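Local coordinates for protein glucokinase (Thermus thermophilus, PDB 3VOV) that probably phosphorylates glucose and other hexoses with ATP, as a zinc-binding sugar kinase of the ROK family, at residues L24-V29 and R49-A54; R57-L63 and T98-L104; E124-L128 and G139-G144; L177-A181 and A221-V225; L186-A190 and D199-F204. All coordinates share one frame; numbering follows the deposited sequence.

Contact 1: L24-V29 and R49-A54; sequences LSKVVV and RAEREA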
# COMPACT_ATOMS: atom_id res chain seq x y z
N LEU B 24 -7.94 38.13 -29.59
CA LEU B 24 -8.57 39.21 -30.36
C LEU B 24 -9.83 38.77 -31.06
O LEU B 24 -10.56 39.61 -31.60
CB LEU B 24 -7.60 39.88 -31.36
CG LEU B 24 -6.27 40.32 -30.75
CD1 LEU B 24 -5.28 40.85 -31.79
CD2 LEU B 24 -6.45 41.31 -29.62
N SER B 25 -10.08 37.45 -31.05
CA SER B 25 -11.28 36.84 -31.60
C SER B 25 -11.50 35.49 -30.95
O SER B 25 -10.60 34.94 -30.33
CB SER B 25 -11.21 36.69 -33.14
OG SER B 25 -10.07 35.93 -33.57
N LYS B 26 -12.72 34.97 -31.09
CA LYS B 26 -13.05 33.64 -30.59
C LYS B 26 -14.15 32.95 -31.41
O LYS B 26 -15.29 33.39 -31.42
CB LYS B 26 -13.44 33.65 -29.11
CG LYS B 26 -13.64 32.23 -28.62
CD LYS B 26 -13.58 32.07 -27.14
CE LYS B 26 -13.85 30.60 -26.78
NZ LYS B 26 -14.16 30.51 -25.35
N VAL B 27 -13.81 31.81 -32.03
CA VAL B 27 -14.71 31.14 -32.97
C VAL B 27 -14.87 29.76 -32.45
O VAL B 27 -13.90 29.12 -32.02
CB VAL B 27 -14.11 31.15 -34.40
CG1 VAL B 27 -14.81 30.11 -35.36
CG2 VAL B 27 -14.17 32.57 -34.96
N VAL B 28 -16.10 29.28 -32.42
CA VAL B 28 -16.31 27.90 -32.00
C VAL B 28 -17.20 27.24 -33.05
O VAL B 28 -18.20 27.85 -33.47
CB VAL B 28 -16.88 27.80 -30.55
CG1 VAL B 28 -17.22 26.37 -30.15
CG2 VAL B 28 -15.90 28.47 -29.52
N VAL B 29 -16.78 26.05 -33.50
CA VAL B 29 -17.45 25.29 -34.53
C VAL B 29 -17.48 23.82 -34.12
O VAL B 29 -16.67 23.39 -33.31
CB VAL B 29 -16.76 25.45 -35.92
CG1 VAL B 29 -16.84 26.93 -36.41
CG2 VAL B 29 -15.30 25.03 -35.89
N ARG B 49 -11.49 32.20 -40.21
CA ARG B 49 -12.57 32.95 -39.59
C ARG B 49 -12.11 33.80 -38.40
O ARG B 49 -12.50 34.99 -38.29
CB ARG B 49 -13.75 32.04 -39.23
CG ARG B 49 -14.93 32.82 -38.72
CD ARG B 49 -16.16 31.96 -38.53
NE ARG B 49 -16.99 32.56 -37.49
CZ ARG B 49 -17.99 31.95 -36.87
NH1 ARG B 49 -18.34 30.69 -37.19
NH2 ARG B 49 -18.65 32.61 -35.92
N ALA B 50 -11.30 33.22 -37.52
CA ALA B 50 -10.77 33.96 -36.37
C ALA B 50 -9.95 35.16 -36.85
O ALA B 50 -9.95 36.24 -36.24
CB ALA B 50 -9.88 33.02 -35.51
N GLU B 51 -9.22 34.96 -37.94
CA GLU B 51 -8.39 36.00 -38.48
C GLU B 51 -9.24 37.10 -39.13
O GLU B 51 -8.92 38.28 -39.01
CB GLU B 51 -7.41 35.40 -39.45
CG GLU B 51 -6.20 34.78 -38.73
CD GLU B 51 -5.21 34.20 -39.71
OE1 GLU B 51 -5.64 33.60 -40.71
OE2 GLU B 51 -3.99 34.33 -39.48
N ARG B 52 -10.33 36.72 -39.79
CA ARG B 52 -11.28 37.71 -40.35
C ARG B 52 -11.95 38.50 -39.23
O ARG B 52 -12.10 39.73 -39.31
CB ARG B 52 -12.36 37.03 -41.20
CG ARG B 52 -11.81 36.46 -42.49
CD ARG B 52 -12.93 36.12 -43.47
NE ARG B 52 -13.82 35.05 -43.00
CZ ARG B 52 -13.62 33.75 -43.20
NH1 ARG B 52 -12.53 33.33 -43.84
NH2 ARG B 52 -14.49 32.86 -42.74
N GLU B 53 -12.34 37.80 -38.16
CA GLU B 53 -12.97 38.47 -37.03
C GLU B 53 -12.05 39.36 -36.21
O GLU B 53 -12.51 40.32 -35.59
CB GLU B 53 -13.64 37.47 -36.12
CG GLU B 53 -14.91 36.99 -36.69
CD GLU B 53 -15.65 36.08 -35.74
OE1 GLU B 53 -15.46 36.21 -34.51
OE2 GLU B 53 -16.42 35.25 -36.25
N ALA B 54 -10.78 39.04 -36.17
CA ALA B 54 -9.84 39.89 -35.47
C ALA B 54 -9.31 41.01 -36.37
O ALA B 54 -8.74 41.99 -35.89
CB ALA B 54 -8.67 39.08 -34.92
O HOH W 1 -13.08 39.87 -32.55
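S25 turns its hydroxyl into the last turn of helix 36-54 and gives a hydrogen bond to the carbonyl of A50, OG to O 2.7 Å. Its chi1 of 57° sets OG between the backbone N and the carbonyl carbon, also touching the A54 methyl. The carbonyl oxygen of A50 is thus gripped twice, from opposite faces of its plane, by OG of S25 and by the helical N-H of A54. OG of S25 is also hydrogen-bonded to N of V17. An alanine here is likely to leave the A50 carbonyl with its helical bond alone and the V17 amide without its mate. The helix packs on edge strand 27-30 of the N-terminal five-stranded mixed sheet, part of the actin-like ROK fold, the axes of 27-29 and 49-54 lying at 150°. V27 lies obliquely across R49, its CG1 over one face of the guanidinium, 3.9 Å from NE, while its CG2 sits 3.7 Å from OE2 of E53. E53 OE2 also takes NE of R49 in the guanidinium plane (3.0 Å, 167°), a salt bridge that helps hold the group flat against the valine. A water joins O of L24 to O of E53.

Contact 2: R57-L63 and T98-L104; sequences RGEAIGL and TGRPVFL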
# COMPACT_ATOMS: atom_id res chain seq x y z
N ARG B 57 -4.06 38.81 -39.20
CA ARG B 57 -3.53 37.52 -39.58
C ARG B 57 -2.47 37.07 -38.56
O ARG B 57 -1.66 37.87 -38.11
CB ARG B 57 -2.87 37.73 -40.93
CG ARG B 57 -2.43 36.50 -41.70
CD ARG B 57 -1.82 36.90 -43.08
NE ARG B 57 -1.03 35.81 -43.66
CZ ARG B 57 -1.56 34.79 -44.33
NH1 ARG B 57 -2.87 34.72 -44.52
NH2 ARG B 57 -0.76 33.85 -44.81
N GLY B 58 -2.46 35.79 -38.19
CA GLY B 58 -1.41 35.34 -37.28
C GLY B 58 -0.17 34.94 -38.05
O GLY B 58 -0.26 34.52 -39.22
N GLU B 59 1.00 35.07 -37.43
CA GLU B 59 2.18 34.52 -38.10
C GLU B 59 2.55 33.07 -37.83
O GLU B 59 3.49 32.54 -38.44
CB GLU B 59 3.40 35.43 -37.99
CG GLU B 59 3.71 36.08 -36.71
CD GLU B 59 4.77 37.16 -36.94
OE1 GLU B 59 4.41 38.24 -37.46
OE2 GLU B 59 5.95 36.91 -36.63
N ALA B 60 1.79 32.41 -36.95
CA ALA B 60 1.99 31.00 -36.65
C ALA B 60 0.69 30.50 -36.05
O ALA B 60 -0.15 31.31 -35.60
CB ALA B 60 3.12 30.79 -35.67
N ILE B 61 0.51 29.18 -36.07
CA ILE B 61 -0.68 28.62 -35.49
C ILE B 61 -0.26 27.67 -34.37
O ILE B 61 0.71 26.91 -34.53
CB ILE B 61 -1.47 27.89 -36.58
CG1 ILE B 61 -1.99 28.91 -37.62
CG2 ILE B 61 -2.60 27.05 -35.97
CD1 ILE B 61 -2.93 28.31 -38.63
N GLY B 62 -0.94 27.73 -33.23
CA GLY B 62 -0.72 26.73 -32.18
C GLY B 62 -1.97 25.88 -32.11
O GLY B 62 -3.09 26.41 -32.17
N LEU B 63 -1.76 24.57 -32.05
CA LEU B 63 -2.86 23.59 -32.05
C LEU B 63 -2.75 22.63 -30.88
O LEU B 63 -1.77 21.83 -30.77
CB LEU B 63 -2.86 22.79 -33.36
CG LEU B 63 -3.84 21.58 -33.40
CD1 LEU B 63 -5.33 22.03 -33.30
CD2 LEU B 63 -3.62 20.81 -34.74
N THR B 98 -2.63 26.47 -44.71
CA THR B 98 -2.69 27.73 -44.05
C THR B 98 -1.49 28.60 -44.45
O THR B 98 -1.53 29.83 -44.38
CB THR B 98 -2.65 27.29 -42.58
OG1 THR B 98 -3.86 27.65 -41.89
CG2 THR B 98 -1.42 27.59 -41.92
N GLY B 99 -0.41 27.97 -44.88
CA GLY B 99 0.79 28.71 -45.25
C GLY B 99 1.54 29.26 -44.04
O GLY B 99 2.44 30.10 -44.19
N ARG B 100 1.19 28.77 -42.83
CA ARG B 100 1.84 29.21 -41.59
C ARG B 100 2.49 28.00 -40.89
O ARG B 100 1.99 26.90 -41.00
CB ARG B 100 0.78 29.82 -40.64
CG ARG B 100 0.78 31.36 -40.55
CD ARG B 100 0.28 32.06 -41.83
NE ARG B 100 -1.08 31.66 -42.18
CZ ARG B 100 -2.19 32.21 -41.71
NH1 ARG B 100 -2.12 33.21 -40.83
NH2 ARG B 100 -3.36 31.77 -42.10
N PRO B 101 3.57 28.22 -40.12
CA PRO B 101 4.08 27.14 -39.28
C PRO B 101 3.05 26.79 -38.18
O PRO B 101 2.33 27.68 -37.69
CB PRO B 101 5.37 27.72 -38.68
CG PRO B 101 5.14 29.20 -38.68
CD PRO B 101 4.32 29.48 -39.93
N VAL B 102 2.94 25.50 -37.89
CA VAL B 102 2.00 24.98 -36.91
C VAL B 102 2.82 24.34 -35.78
O VAL B 102 3.76 23.57 -36.05
CB VAL B 102 1.08 23.92 -37.56
CG1 VAL B 102 0.27 23.19 -36.50
CG2 VAL B 102 0.15 24.56 -38.59
N PHE B 103 2.44 24.65 -34.54
CA PHE B 103 3.08 24.10 -33.35
C PHE B 103 2.04 23.31 -32.53
O PHE B 103 1.02 23.86 -32.11
CB PHE B 103 3.71 25.24 -32.51
CG PHE B 103 4.81 25.99 -33.25
CD1 PHE B 103 6.10 25.48 -33.29
CD2 PHE B 103 4.53 27.19 -33.92
CE1 PHE B 103 7.13 26.17 -33.98
CE2 PHE B 103 5.54 27.89 -34.62
CZ PHE B 103 6.84 27.38 -34.64
N LEU B 104 2.28 22.02 -32.35
CA LEU B 104 1.35 21.12 -31.68
C LEU B 104 1.62 21.09 -30.17
O LEU B 104 2.76 21.18 -29.75
CB LEU B 104 1.61 19.70 -32.15
CG LEU B 104 1.39 19.34 -33.60
CD1 LEU B 104 1.30 17.81 -33.67
CD2 LEU B 104 0.12 19.96 -34.14
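R57 and R100 stack their guanidinium groups just before parallel strands 61-65 and 102-106, neighbours in the N-terminal mixed sheet of this actin-like fold. The planes are 11° apart with centres separated by 3.7 Å, CZ of R57 standing over the centre of the R100 group. R57 reaches there on an extended chain, CG anti to the backbone N (chi1 -169°). R100 instead folds back, bent at chi2 and chi3, bringing NE to O of T98 and NH1 to O of G58, both in its own plane; the second bond is 2.8 Å long. E51 forms a salt bridge with NH1 of R100 and would probably offset the two like charges. I61 and L63 pair with V102 and L104 on one sheet face, covered by helix 90-98, and backbone bonds run from I61 N to P101 O, F103 N to I61 O and L63 N to F103 O. L63 and L104 lie side by side, CD2 to CD2 3.9 Å. I61 places CG1 beside its backbone N (chi1 -66°), sending CD1 tip to tip against T98, 3.5 Å from OG1. On the face that carries F103, the ring edge is met by A60, CB to CE2 3.9 Å.

Contact 3: E124-L128 and G139-G144; sequences EESSL and GVVLGG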
# COMPACT_ATOMS: atom_id res chain seq x y z
N GLU B 124 5.03 33.54 -11.66
CA GLU B 124 6.02 32.49 -11.38
C GLU B 124 6.97 32.27 -12.55
O GLU B 124 6.61 32.56 -13.69
CB GLU B 124 5.32 31.18 -11.02
CG GLU B 124 4.43 31.28 -9.82
CD GLU B 124 5.16 31.81 -8.59
OE1 GLU B 124 4.58 32.70 -7.92
OE2 GLU B 124 6.27 31.34 -8.28
N GLU B 125 8.15 31.73 -12.23
CA GLU B 125 9.09 31.18 -13.18
C GLU B 125 8.74 29.74 -13.56
O GLU B 125 8.90 29.35 -14.71
CB GLU B 125 10.50 31.15 -12.57
CG GLU B 125 11.16 32.52 -12.44
CD GLU B 125 11.16 33.23 -13.76
OE1 GLU B 125 11.89 32.74 -14.68
OE2 GLU B 125 10.41 34.23 -13.89
N SER B 126 8.30 28.96 -12.58
CA SER B 126 7.97 27.55 -12.81
C SER B 126 6.64 27.28 -12.14
O SER B 126 6.28 27.91 -11.12
CB SER B 126 9.08 26.59 -12.33
OG SER B 126 9.15 26.50 -10.89
N SER B 127 5.88 26.37 -12.72
CA SER B 127 4.68 25.91 -12.07
C SER B 127 4.36 24.47 -12.49
O SER B 127 4.94 23.91 -13.44
CB SER B 127 3.49 26.86 -12.32
OG SER B 127 3.20 26.93 -13.71
N LEU B 128 3.41 23.89 -11.78
CA LEU B 128 3.03 22.53 -12.00
C LEU B 128 1.52 22.54 -12.00
O LEU B 128 0.90 23.12 -11.12
CB LEU B 128 3.58 21.75 -10.81
CG LEU B 128 3.41 20.29 -10.49
CD1 LEU B 128 2.01 19.86 -10.69
CD2 LEU B 128 4.45 19.41 -11.19
N GLY B 139 0.74 19.24 -16.54
CA GLY B 139 1.80 19.84 -17.32
C GLY B 139 2.78 20.47 -16.39
O GLY B 139 2.41 20.88 -15.28
N VAL B 140 4.06 20.48 -16.81
CA VAL B 140 5.12 21.13 -16.08
C VAL B 140 5.70 22.27 -16.92
O VAL B 140 6.08 22.06 -18.08
CB VAL B 140 6.25 20.13 -15.74
CG1 VAL B 140 7.23 20.81 -14.76
CG2 VAL B 140 5.65 18.88 -15.06
N VAL B 141 5.77 23.45 -16.31
CA VAL B 141 6.26 24.68 -16.95
C VAL B 141 7.49 25.13 -16.18
O VAL B 141 7.42 25.42 -14.98
CB VAL B 141 5.19 25.79 -16.96
CG1 VAL B 141 5.69 27.08 -17.66
CG2 VAL B 141 3.89 25.26 -17.70
N LEU B 142 8.62 25.11 -16.86
CA LEU B 142 9.86 25.59 -16.30
C LEU B 142 10.54 26.64 -17.19
O LEU B 142 10.47 26.49 -18.41
CB LEU B 142 10.85 24.38 -16.24
CG LEU B 142 10.38 23.01 -15.70
CD1 LEU B 142 11.40 21.89 -15.91
CD2 LEU B 142 10.03 23.10 -14.23
N GLY B 143 11.22 27.67 -16.63
CA GLY B 143 10.81 29.19 -16.85
C GLY B 143 10.02 29.26 -18.18
O GLY B 143 10.53 29.76 -19.19
N GLY B 144 8.73 28.97 -18.09
CA GLY B 144 7.78 29.88 -18.82
C GLY B 144 7.53 28.97 -20.06
O GLY B 144 6.77 29.33 -20.92
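L128 and V140 face each other as a non-hydrogen-bonded antiparallel pair. The CB of L128 leaves the sheet on the face it shares with V140, and CG is anti to the backbone N (chi1 177°). From there CD2 turns back across the valine and ends 4.1 Å from V140 CG2, the two side chains meeting at a slant. L229, L232 and F236 of helix 212-236 pack against L128 on this face, and F236 also touches V140. One residue earlier, S127 and V141 form the hydrogen-bonded pair: S127 N gives to V141 O at 2.9 Å, and V141 N gives to S127 O at 3.0 Å. Their side chains lie on the other face, where OG of S127 stands 4.0 Å from CB of V141 and is hydrogen-bonded to ND1 of H116 in helix 107-118. OG of S126 is hydrogen-bonded to N of G239, while CB of S126 rests 3.3 Å from V141 O and 4.1 Å from L142 CD2. L142 also packs on L142 of the second subunit. The arrangement is that of a beta hairpin, strands 127-132 and 136-142, within the second five-stranded mixed sheet of this actin-like kinase.

Contact 4: L177-A181 and A221-V225; sequences LEALA and AARYV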
# COMPACT_ATOMS: atom_id res chain seq x y z
N LEU B 177 -2.04 7.77 -10.27
CA LEU B 177 -2.94 8.79 -9.76
C LEU B 177 -4.26 8.79 -10.55
O LEU B 177 -5.35 8.85 -9.96
CB LEU B 177 -2.24 10.16 -9.82
CG LEU B 177 -3.05 11.39 -9.42
CD1 LEU B 177 -3.70 11.26 -8.04
CD2 LEU B 177 -2.15 12.67 -9.50
N GLU B 178 -4.17 8.70 -11.89
CA GLU B 178 -5.39 8.69 -12.70
C GLU B 178 -6.33 7.58 -12.27
O GLU B 178 -7.54 7.77 -12.10
CB GLU B 178 -5.06 8.48 -14.19
CG GLU B 178 -6.33 8.38 -15.02
CD GLU B 178 -6.07 8.59 -16.50
OE1 GLU B 178 -6.00 9.77 -16.91
OE2 GLU B 178 -5.91 7.60 -17.25
N ALA B 179 -5.77 6.40 -12.12
CA ALA B 179 -6.59 5.22 -11.85
C ALA B 179 -7.17 5.26 -10.41
O ALA B 179 -8.05 4.44 -10.05
CB ALA B 179 -5.76 3.98 -12.05
N LEU B 180 -6.66 6.18 -9.59
CA LEU B 180 -7.14 6.29 -8.21
C LEU B 180 -8.17 7.37 -8.02
O LEU B 180 -9.02 7.26 -7.13
CB LEU B 180 -5.96 6.64 -7.27
CG LEU B 180 -4.93 5.49 -7.10
CD1 LEU B 180 -3.69 6.06 -6.37
CD2 LEU B 180 -5.51 4.21 -6.35
N ALA B 181 -8.05 8.44 -8.83
CA ALA B 181 -8.72 9.71 -8.48
C ALA B 181 -9.38 10.45 -9.64
O ALA B 181 -10.02 11.50 -9.42
CB ALA B 181 -7.71 10.65 -7.78
N ALA B 221 -10.06 9.66 -2.67
CA ALA B 221 -9.60 10.18 -3.98
C ALA B 221 -9.00 11.56 -3.81
O ALA B 221 -7.95 11.87 -4.38
CB ALA B 221 -10.79 10.25 -4.96
N ALA B 222 -9.67 12.42 -3.03
CA ALA B 222 -9.10 13.75 -2.71
C ALA B 222 -7.70 13.68 -2.07
O ALA B 222 -6.78 14.42 -2.46
CB ALA B 222 -10.09 14.60 -1.80
N ARG B 223 -7.52 12.81 -1.08
CA ARG B 223 -6.19 12.66 -0.47
C ARG B 223 -5.11 12.17 -1.46
O ARG B 223 -3.95 12.56 -1.33
CB ARG B 223 -6.25 11.70 0.74
CG ARG B 223 -7.16 12.22 1.93
CD ARG B 223 -6.87 11.41 3.20
NE ARG B 223 -7.28 10.03 3.02
CZ ARG B 223 -8.54 9.60 3.14
NH1 ARG B 223 -9.51 10.44 3.51
NH2 ARG B 223 -8.80 8.33 2.92
N TYR B 224 -5.45 11.25 -2.37
CA TYR B 224 -4.45 10.76 -3.34
C TYR B 224 -3.99 11.89 -4.24
O TYR B 224 -2.81 11.96 -4.62
CB TYR B 224 -4.97 9.60 -4.18
CG TYR B 224 -4.84 8.24 -3.48
CD1 TYR B 224 -3.58 7.78 -3.05
CD2 TYR B 224 -5.94 7.44 -3.28
CE1 TYR B 224 -3.45 6.49 -2.43
CE2 TYR B 224 -5.85 6.18 -2.65
CZ TYR B 224 -4.62 5.74 -2.21
OH TYR B 224 -4.56 4.53 -1.62
N VAL B 225 -4.90 12.81 -4.56
CA VAL B 225 -4.50 13.98 -5.37
C VAL B 225 -3.53 14.83 -4.55
O VAL B 225 -2.49 15.21 -5.07
CB VAL B 225 -5.70 14.81 -5.84
CG1 VAL B 225 -5.20 16.09 -6.55
CG2 VAL B 225 -6.60 13.95 -6.81
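The one aromatic interaction between the helices is a CH-pi contact: CD1 of L180 stands over the ring face of Y224, 3.8 Å from the centroid and only 13° off the ring normal. The leucine keeps CG beside its backbone N (chi1 -69°), which lets the branch reach out over the ring centre, while its CB comes within 4.1 Å of CD2 of Y224. The hydroxyl of Y224 points past this contact and is hydrogen-bonded to the carbonyl of G165 in the third subunit. A leucine in place of Y224 would probably lose the flat surface under L180 and leave the G165 carbonyl of that subunit without its partner.

The remaining contacts are made by aliphatic side chains. The methyl of A181 is set against V225, CB to CG2 3.6 Å, and CB of A181 is 4.2 Å from CB of A221, where the two backbones come closest, CA to CA 4.6 Å. L177 has CG anti to its backbone N, and its CD1 comes to rest 3.6 Å from O of Y224 and near CG2 of V225. These buried residues join the short helix 177-181 to the long helix 212-236, their segments nearly antiparallel at 155°. L177 directly follows C176, which binds zinc with H159, C169 and C171, so the contact packs the helix that follows the zinc site of this ROK kinase against helix 212-236, beside strand 127-132.

Contact 5: L186-A190 and D199-F204; sequences LERDA and DTRELF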
# COMPACT_ATOMS: atom_id res chain seq x y z
N LEU B 186 -13.57 7.52 -9.97
CA LEU B 186 -14.63 7.70 -8.99
C LEU B 186 -15.91 6.98 -9.40
O LEU B 186 -16.55 6.29 -8.59
CB LEU B 186 -14.94 9.18 -8.85
CG LEU B 186 -13.88 10.12 -8.28
CD1 LEU B 186 -14.36 11.58 -8.44
CD2 LEU B 186 -13.62 9.82 -6.79
N GLU B 187 -16.29 7.14 -10.66
CA GLU B 187 -17.47 6.45 -11.18
C GLU B 187 -17.30 4.93 -11.18
O GLU B 187 -18.28 4.21 -10.91
CB GLU B 187 -17.77 6.93 -12.60
CG GLU B 187 -18.08 8.41 -12.63
CD GLU B 187 -18.44 8.94 -14.02
OE1 GLU B 187 -18.09 8.29 -15.04
OE2 GLU B 187 -19.02 10.02 -14.07
N ARG B 188 -16.08 4.46 -11.49
CA ARG B 188 -15.79 3.03 -11.42
C ARG B 188 -16.03 2.50 -9.99
O ARG B 188 -16.73 1.47 -9.74
CB ARG B 188 -14.33 2.78 -11.86
CG ARG B 188 -13.86 1.34 -11.59
CD ARG B 188 -12.30 1.18 -11.38
NE ARG B 188 -11.84 1.95 -10.21
CZ ARG B 188 -10.66 2.61 -10.12
NH1 ARG B 188 -9.78 2.67 -11.14
NH2 ARG B 188 -10.37 3.26 -8.99
N ASP B 189 -15.45 3.20 -9.02
CA ASP B 189 -15.52 2.66 -7.65
C ASP B 189 -16.93 2.89 -7.05
O ASP B 189 -17.39 2.09 -6.21
CB ASP B 189 -14.48 3.33 -6.75
CG ASP B 189 -13.06 2.91 -7.10
OD1 ASP B 189 -12.87 1.77 -7.60
OD2 ASP B 189 -12.12 3.72 -6.90
N ALA B 190 -17.58 3.99 -7.45
CA ALA B 190 -18.93 4.25 -6.91
C ALA B 190 -19.94 3.25 -7.47
O ALA B 190 -20.80 2.75 -6.74
CB ALA B 190 -19.35 5.64 -7.14
N ASP B 199 -22.71 8.04 -11.50
CA ASP B 199 -21.79 8.96 -12.14
C ASP B 199 -21.34 9.98 -11.12
O ASP B 199 -21.82 9.96 -9.98
CB ASP B 199 -22.38 9.59 -13.43
CG ASP B 199 -23.63 10.39 -13.19
OD1 ASP B 199 -23.94 10.72 -12.02
OD2 ASP B 199 -24.32 10.69 -14.19
N THR B 200 -20.40 10.85 -11.49
CA THR B 200 -19.84 11.81 -10.54
C THR B 200 -20.90 12.78 -10.00
O THR B 200 -20.82 13.18 -8.83
CB THR B 200 -18.71 12.66 -11.15
OG1 THR B 200 -19.23 13.34 -12.29
CG2 THR B 200 -17.52 11.78 -11.58
N ARG B 201 -21.86 13.20 -10.84
CA ARG B 201 -23.02 13.96 -10.32
C ARG B 201 -23.76 13.26 -9.18
O ARG B 201 -23.97 13.86 -8.16
CB ARG B 201 -24.01 14.39 -11.40
CG ARG B 201 -23.59 15.69 -12.05
CD ARG B 201 -23.54 15.60 -13.57
NE ARG B 201 -24.87 15.60 -14.19
CZ ARG B 201 -25.33 14.69 -15.05
NH1 ARG B 201 -24.59 13.64 -15.45
NH2 ARG B 201 -26.55 14.84 -15.53
N GLU B 202 -24.17 12.00 -9.39
CA GLU B 202 -24.88 11.22 -8.38
C GLU B 202 -23.94 10.99 -7.17
O GLU B 202 -24.34 11.18 -6.01
CB GLU B 202 -25.43 9.92 -9.02
CG GLU B 202 -25.92 8.75 -8.11
CD GLU B 202 -27.25 8.98 -7.42
OE1 GLU B 202 -27.87 10.07 -7.55
OE2 GLU B 202 -27.69 8.06 -6.70
N LEU B 203 -22.67 10.66 -7.43
CA LEU B 203 -21.69 10.49 -6.35
C LEU B 203 -21.58 11.75 -5.47
O LEU B 203 -21.62 11.65 -4.24
CB LEU B 203 -20.29 10.07 -6.88
CG LEU B 203 -19.18 9.94 -5.82
CD1 LEU B 203 -19.49 8.83 -4.78
CD2 LEU B 203 -17.78 9.72 -6.49
N PHE B 204 -21.48 12.93 -6.08
CA PHE B 204 -21.34 14.15 -5.28
C PHE B 204 -22.65 14.53 -4.52
O PHE B 204 -22.60 15.12 -3.44
CB PHE B 204 -20.84 15.33 -6.13
CG PHE B 204 -19.42 15.18 -6.66
CD1 PHE B 204 -19.00 15.94 -7.75
CD2 PHE B 204 -18.48 14.33 -6.03
CE1 PHE B 204 -17.68 15.82 -8.26
CE2 PHE B 204 -17.17 14.22 -6.53
CZ PHE B 204 -16.77 14.97 -7.64
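E187 reaches across to the start of helix 200-208 and accepts a hydrogen bond from its first turn, T200 N to OE2 3.0 Å, in a helix-helix packing within the actin-like ROK fold where the axes of 186-190 and 200-204 cross at 64°. The N-H comes to OE2 on the anti side of the carboxylate, a little out of its plane, at an angle of 154°. E187 gets there with CG beside its backbone N (chi1 -62°) and the rest of the chain extended; CG and OE2 then also lie against CG2 of T200. The positive end of helix 200-208 would probably favour the carboxylate of E187.

Capping supplies the second polar element. D199 is the N-cap residue, and its OD1 takes the amide N of E202 at 2.9 Å, met nearly along the C-O axis. Its other oxygen, OD2, is in a salt bridge with NH1 of R201, while CB touches OE2 of E187.

Apolar contacts fill the inner side of the crossing. The side chains of L186 and L203 cross at about a right angle, and L217 and A221 of helix 212-236 also pack on L186. F204 is approached obliquely by CD1 of L186, 4.2 Å from CZ. CD2 of L203 presses on CB of L186 at 3.7 Å, and its other branch, CD1, meets CB of A190 at 4.0 Å.

How the contacts relate
Contacts 1 and 2 come first along the chain and belong to one N-terminal sheet, their centres 14 Å apart; E51 on helix 36-54 ties them together by bonding to G58 and R100. Contact 3 opens the second sheet, with its centre 23 Å from that of contact 2. Contacts 4 and 5 lie in the helical part beyond, 13 Å apart between centres; the segments of contact 5 fall between those of contact 4 in sequence, R188 bonds to the carbonyl of A179, and both reach the third subunit. Contact 3 instead meets the second subunit. The series thus runs from one sheet of the actin-like fold to the other and on to the helices of contacts 4 and 5, the former beside the zinc site.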